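Long-range contacts in sphingomyelinase-c (Listeria ivanovii, PDB 1ZWX), which belongs to the endonuclease/exonuclease/phosphatase family and adopts the two-sheet alpha/beta sandwich of DNase I-like proteins: residues A[150-155]-A[195-200]; A[105-110]-A[136-141]. All coordinates share one frame; numbering follows the deposited sequence.

Overall arrangement
From the N terminus the chain lays down strands 12-20 and 49-55 of one sheet, leaves strand 104-107 of the same sheet, turns at 107-110 and enters strand 111-118 of the other. Strand 132-140 then returns beside it and closes contact 2, where the crossing between the sheets meets the far end of the returning strand. A tight reversal leads into the antiparallel neighbour 143-151, whose end opens contact 1. After helix 161-182 and strand 189-193, segment 195-200 closes that second loop; the two follow in series. Contact 2 joins the sheets, while contact 1 binds ends of adjacent strands in the second; their centres lie about 25 Å apart, on opposite sides of the chain's centre.

Contact 1 (A[150-155]-A[195-200]); sequences THTQAD and DLNVNY. Unlike the reference sequence in segment 150-155: Gln153 (reference Pro).
His151 and Asp195 pair as a parallel beta bridge where two neighbouring strands of the DNase I-like sandwich run out, and their side chains run alongside each other in a common direction. With chi1 at 176° in both, each group is trans to its main-chain nitrogen, which is why imidazole and carboxylate leave the backbone together. Their planes differ by only 17°, yet His151 NE2 and Asp195 OD2, 3.5 Å apart, make no hydrogen bond because the angle is poor; the strongest partner of Asp195 is Asn17. Thr152 N supplies the strong bond of the bridge, to Asp195 O (3.1 Å); the other, from Asp195 N to Thr150 O, is weak. Beyond the bridge, the CD1 methyl of Leu196 packs on Thr152 CG2 and its CD2 on Thr150 CG2, both at 3.9 Å.

Asn197 ND2 donates to Thr152 O (2.9 Å) from above the carbonyl plane, although the acceptor lies nearly in the asparagine amide plane. A bound phosphate ion lies about 4 Å from this side chain. Two waters complete the link: one joins Asn197 OD1 to Asp155 N, and the other sits in the imidazole plane, 2.9 Å from His151 NE2, and accepts from Asn197 ND2.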
# COMPACT_ATOMS: atom_id res chain seq x y z
N THR A 150 -4.77 -0.69 1.14
CA THR A 150 -4.86 -0.20 2.55
C THR A 150 -3.49 0.07 3.10
O THR A 150 -2.47 -0.38 2.55
CB THR A 150 -5.66 -1.20 3.50
OG1 THR A 150 -6.02 -0.52 4.72
CG2 THR A 150 -4.85 -2.43 3.84
N HIS A 151 -3.47 0.80 4.22
CA HIS A 151 -2.24 1.06 4.95
C HIS A 151 -2.72 1.23 6.39
O HIS A 151 -3.43 2.18 6.72
CB HIS A 151 -1.55 2.35 4.44
CG HIS A 151 -0.32 2.75 5.23
ND1 HIS A 151 0.23 4.01 5.17
CD2 HIS A 151 0.45 2.05 6.09
CE1 HIS A 151 1.30 4.06 5.95
NE2 HIS A 151 1.46 2.88 6.52
N THR A 152 -2.36 0.25 7.23
CA THR A 152 -2.89 0.17 8.60
C THR A 152 -1.95 0.86 9.62
O THR A 152 -0.85 1.28 9.30
CB THR A 152 -3.12 -1.31 9.04
OG1 THR A 152 -1.90 -2.01 8.87
CG2 THR A 152 -4.20 -1.99 8.17
N GLN A 153 -2.45 0.99 10.85
CA GLN A 153 -1.72 1.53 12.00
C GLN A 153 -0.29 1.00 12.13
O GLN A 153 -0.07 -0.21 12.13
CB GLN A 153 -2.53 1.17 13.27
CG GLN A 153 -1.81 1.60 14.59
CD GLN A 153 -1.88 3.11 14.82
OE1 GLN A 153 -2.93 3.74 14.63
NE2 GLN A 153 -0.76 3.69 15.24
N ALA A 154 0.67 1.92 12.34
CA ALA A 154 2.06 1.55 12.57
C ALA A 154 2.32 1.36 14.08
O ALA A 154 1.58 1.88 14.91
CB ALA A 154 3.00 2.64 12.04
N ASP A 155 3.39 0.63 14.40
CA ASP A 155 4.00 0.74 15.75
C ASP A 155 4.49 2.20 15.91
O ASP A 155 5.01 2.78 14.93
CB ASP A 155 5.15 -0.29 15.91
CG ASP A 155 4.62 -1.72 16.13
OD1 ASP A 155 3.39 -1.93 16.19
OD2 ASP A 155 5.44 -2.64 16.29
N ASP A 195 0.48 -1.92 2.90
CA ASP A 195 1.38 -2.01 4.06
C ASP A 195 0.49 -2.34 5.25
O ASP A 195 -0.26 -1.48 5.79
CB ASP A 195 2.11 -0.67 4.24
CG ASP A 195 3.00 -0.63 5.49
OD1 ASP A 195 3.06 -1.62 6.25
OD2 ASP A 195 3.68 0.38 5.64
N LEU A 196 0.48 -3.63 5.60
CA LEU A 196 -0.36 -4.12 6.69
C LEU A 196 0.29 -3.92 8.08
O LEU A 196 -0.39 -4.12 9.11
CB LEU A 196 -0.76 -5.60 6.48
CG LEU A 196 -2.04 -5.81 5.63
CD1 LEU A 196 -3.28 -5.31 6.35
CD2 LEU A 196 -1.98 -5.10 4.31
N ASN A 197 1.58 -3.57 8.09
CA ASN A 197 2.29 -3.21 9.35
C ASN A 197 2.33 -4.39 10.36
O ASN A 197 2.42 -4.22 11.57
CB ASN A 197 1.71 -1.93 9.95
CG ASN A 197 2.54 -0.70 9.61
OD1 ASN A 197 3.78 -0.73 9.70
ND2 ASN A 197 1.89 0.38 9.23
N VAL A 198 2.23 -5.60 9.81
CA VAL A 198 2.33 -6.84 10.58
C VAL A 198 3.52 -7.61 10.02
O VAL A 198 3.54 -7.95 8.83
CB VAL A 198 1.03 -7.65 10.50
CG1 VAL A 198 1.18 -9.05 11.22
CG2 VAL A 198 -0.13 -6.87 11.06
N ASN A 199 4.52 -7.83 10.87
CA ASN A 199 5.73 -8.50 10.47
C ASN A 199 5.49 -10.01 10.27
O ASN A 199 4.84 -10.68 11.10
CB ASN A 199 6.84 -8.22 11.52
CG ASN A 199 8.22 -8.67 11.08
OD1 ASN A 199 8.53 -8.75 9.89
ND2 ASN A 199 9.06 -8.98 12.06
N TYR A 200 5.97 -10.52 9.14
CA TYR A 200 5.73 -11.89 8.72
C TYR A 200 6.26 -12.87 9.77
O TYR A 200 7.30 -12.62 10.36
CB TYR A 200 6.46 -12.20 7.40
CG TYR A 200 6.30 -13.65 7.00
CD1 TYR A 200 5.05 -14.15 6.59
CD2 TYR A 200 7.38 -14.55 7.06
CE1 TYR A 200 4.88 -15.51 6.22
CE2 TYR A 200 7.23 -15.90 6.71
CZ TYR A 200 5.98 -16.37 6.29
OH TYR A 200 5.81 -17.69 5.95
O HOH W 1 3.44 2.88 8.57
O HOH W 2 4.93 -0.45 12.17

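Contact 2 (A[105-110]-A[136-141]); sequences VVSQWP and VKIMKN
Lys140 lays its aliphatic chain across the indole of Trp109 where the two sheets of the sandwich come together near the ends of strands 104-107 and 132-140. The lysine starts with CG anti to its own backbone N (chi1 -177°) and stays extended from there, which carries it over the ring. Lys140 CB stands 3.9 Å from Trp109 CD2. Lys140 CG comes next, 3.5 Å from the centroid of the six-membered ring of Trp109 and 17° off its normal, a CH-pi contact over the face. Lys140 CD then passes Trp109 NE1 at 3.8 Å, and Lys140 CE comes within 3.6 Å of Trp109 CZ2. At the tip, NZ forms a salt bridge with Asp48, whose same carboxylate oxygen accepts from Trp109 NE1. Gln108 CG covers the opposite face, toward the rim.

At the base of the indole, Ile138 CD1 packs on Trp109 CB at 3.7 Å. Trp109 N donates to Ser107 OG, an ST turn, and Met139 N donates to Pro110 O (3.1 Å), which ties the segment to the returning strand. Deeper between the sheets, Val105 CG1 meets Val136 CG2 at 4.0 Å.

Apolar methylenes thus cover the ring while the charged end goes to an acid; Asp48 OD1 takes both the ammonium and the indole N-H, which would hold the two side chains in step, and its negative charge probably favours a protonated Lys140.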
# COMPACT_ATOMS: atom_id res chain seq x y z
N VAL A 105 -5.55 3.79 -5.59
CA VAL A 105 -5.43 2.61 -6.47
C VAL A 105 -5.61 3.05 -7.92
O VAL A 105 -6.54 3.76 -8.20
CB VAL A 105 -6.51 1.55 -6.16
CG1 VAL A 105 -6.41 0.36 -7.12
CG2 VAL A 105 -6.32 1.00 -4.71
N VAL A 106 -4.72 2.62 -8.79
CA VAL A 106 -4.80 2.98 -10.21
C VAL A 106 -4.80 1.70 -11.05
O VAL A 106 -4.24 0.66 -10.65
CB VAL A 106 -3.64 3.96 -10.63
CG1 VAL A 106 -3.61 5.18 -9.66
CG2 VAL A 106 -2.31 3.29 -10.70
N SER A 107 -5.45 1.78 -12.22
CA SER A 107 -5.66 0.59 -13.05
C SER A 107 -5.57 0.93 -14.56
O SER A 107 -5.99 2.00 -14.99
CB SER A 107 -7.06 0.03 -12.76
OG SER A 107 -7.28 -1.16 -13.50
N GLN A 108 -5.02 0.01 -15.34
CA GLN A 108 -5.20 0.13 -16.79
C GLN A 108 -6.61 -0.24 -17.25
O GLN A 108 -6.94 0.01 -18.43
CB GLN A 108 -4.16 -0.66 -17.56
CG GLN A 108 -4.15 -2.11 -17.34
CD GLN A 108 -3.27 -2.83 -18.34
OE1 GLN A 108 -2.30 -3.48 -17.97
NE2 GLN A 108 -3.62 -2.72 -19.64
N TRP A 109 -7.43 -0.79 -16.34
CA TRP A 109 -8.81 -1.25 -16.63
C TRP A 109 -9.87 -0.37 -16.04
O TRP A 109 -9.67 0.25 -14.99
CB TRP A 109 -9.00 -2.72 -16.16
CG TRP A 109 -7.93 -3.57 -16.67
CD1 TRP A 109 -6.85 -4.03 -15.98
CD2 TRP A 109 -7.77 -4.02 -18.02
NE1 TRP A 109 -6.02 -4.73 -16.80
CE2 TRP A 109 -6.56 -4.75 -18.07
CE3 TRP A 109 -8.53 -3.88 -19.20
CZ2 TRP A 109 -6.09 -5.35 -19.23
CZ3 TRP A 109 -8.06 -4.48 -20.37
CH2 TRP A 109 -6.87 -5.21 -20.38
N PRO A 110 -11.01 -0.28 -16.71
CA PRO A 110 -12.03 0.58 -16.19
C PRO A 110 -12.50 0.19 -14.78
O PRO A 110 -12.67 -1.00 -14.47
CB PRO A 110 -13.17 0.44 -17.20
CG PRO A 110 -12.89 -0.77 -17.95
CD PRO A 110 -11.42 -0.93 -17.98
N VAL A 136 -11.92 -0.91 -5.09
CA VAL A 136 -12.35 -0.80 -6.48
C VAL A 136 -12.89 -2.13 -7.02
O VAL A 136 -12.39 -3.19 -6.66
CB VAL A 136 -11.23 -0.24 -7.43
CG1 VAL A 136 -10.74 1.12 -6.97
CG2 VAL A 136 -10.06 -1.20 -7.60
N LYS A 137 -13.88 -2.04 -7.90
CA LYS A 137 -14.22 -3.15 -8.80
C LYS A 137 -13.80 -2.74 -10.24
O LYS A 137 -14.21 -1.72 -10.71
CB LYS A 137 -15.72 -3.44 -8.76
CG LYS A 137 -16.10 -4.68 -9.68
CD LYS A 137 -17.63 -4.84 -9.79
CE LYS A 137 -18.04 -6.14 -10.59
NZ LYS A 137 -19.56 -6.16 -10.65
N ILE A 138 -12.89 -3.49 -10.86
CA ILE A 138 -12.47 -3.22 -12.23
C ILE A 138 -13.03 -4.32 -13.13
O ILE A 138 -13.30 -5.44 -12.66
CB ILE A 138 -10.91 -3.14 -12.42
CG1 ILE A 138 -10.23 -4.45 -12.08
CG2 ILE A 138 -10.26 -1.99 -11.54
CD1 ILE A 138 -9.25 -4.90 -13.15
N MET A 139 -13.14 -4.02 -14.42
CA MET A 139 -13.46 -5.03 -15.44
C MET A 139 -12.30 -5.16 -16.39
O MET A 139 -11.86 -4.16 -17.01
CB MET A 139 -14.73 -4.61 -16.18
CG MET A 139 -15.99 -4.59 -15.33
SD MET A 139 -16.42 -6.30 -14.80
CE MET A 139 -16.73 -7.08 -16.39
N LYS A 140 -11.80 -6.39 -16.49
CA LYS A 140 -10.76 -6.73 -17.44
C LYS A 140 -11.34 -7.76 -18.44
O LYS A 140 -11.57 -8.91 -18.08
CB LYS A 140 -9.54 -7.30 -16.74
CG LYS A 140 -8.36 -7.62 -17.67
CD LYS A 140 -7.23 -8.32 -16.93
CE LYS A 140 -6.09 -8.73 -17.87
NZ LYS A 140 -4.89 -9.33 -17.24
N ASN A 141 -11.58 -7.32 -19.67
CA ASN A 141 -11.99 -8.22 -20.76
C ASN A 141 -13.18 -9.09 -20.36
O ASN A 141 -13.15 -10.31 -20.55
CB ASN A 141 -10.79 -9.07 -21.21
CG ASN A 141 -9.62 -8.21 -21.72
OD1 ASN A 141 -9.82 -7.13 -22.27
ND2 ASN A 141 -8.39 -8.69 -21.51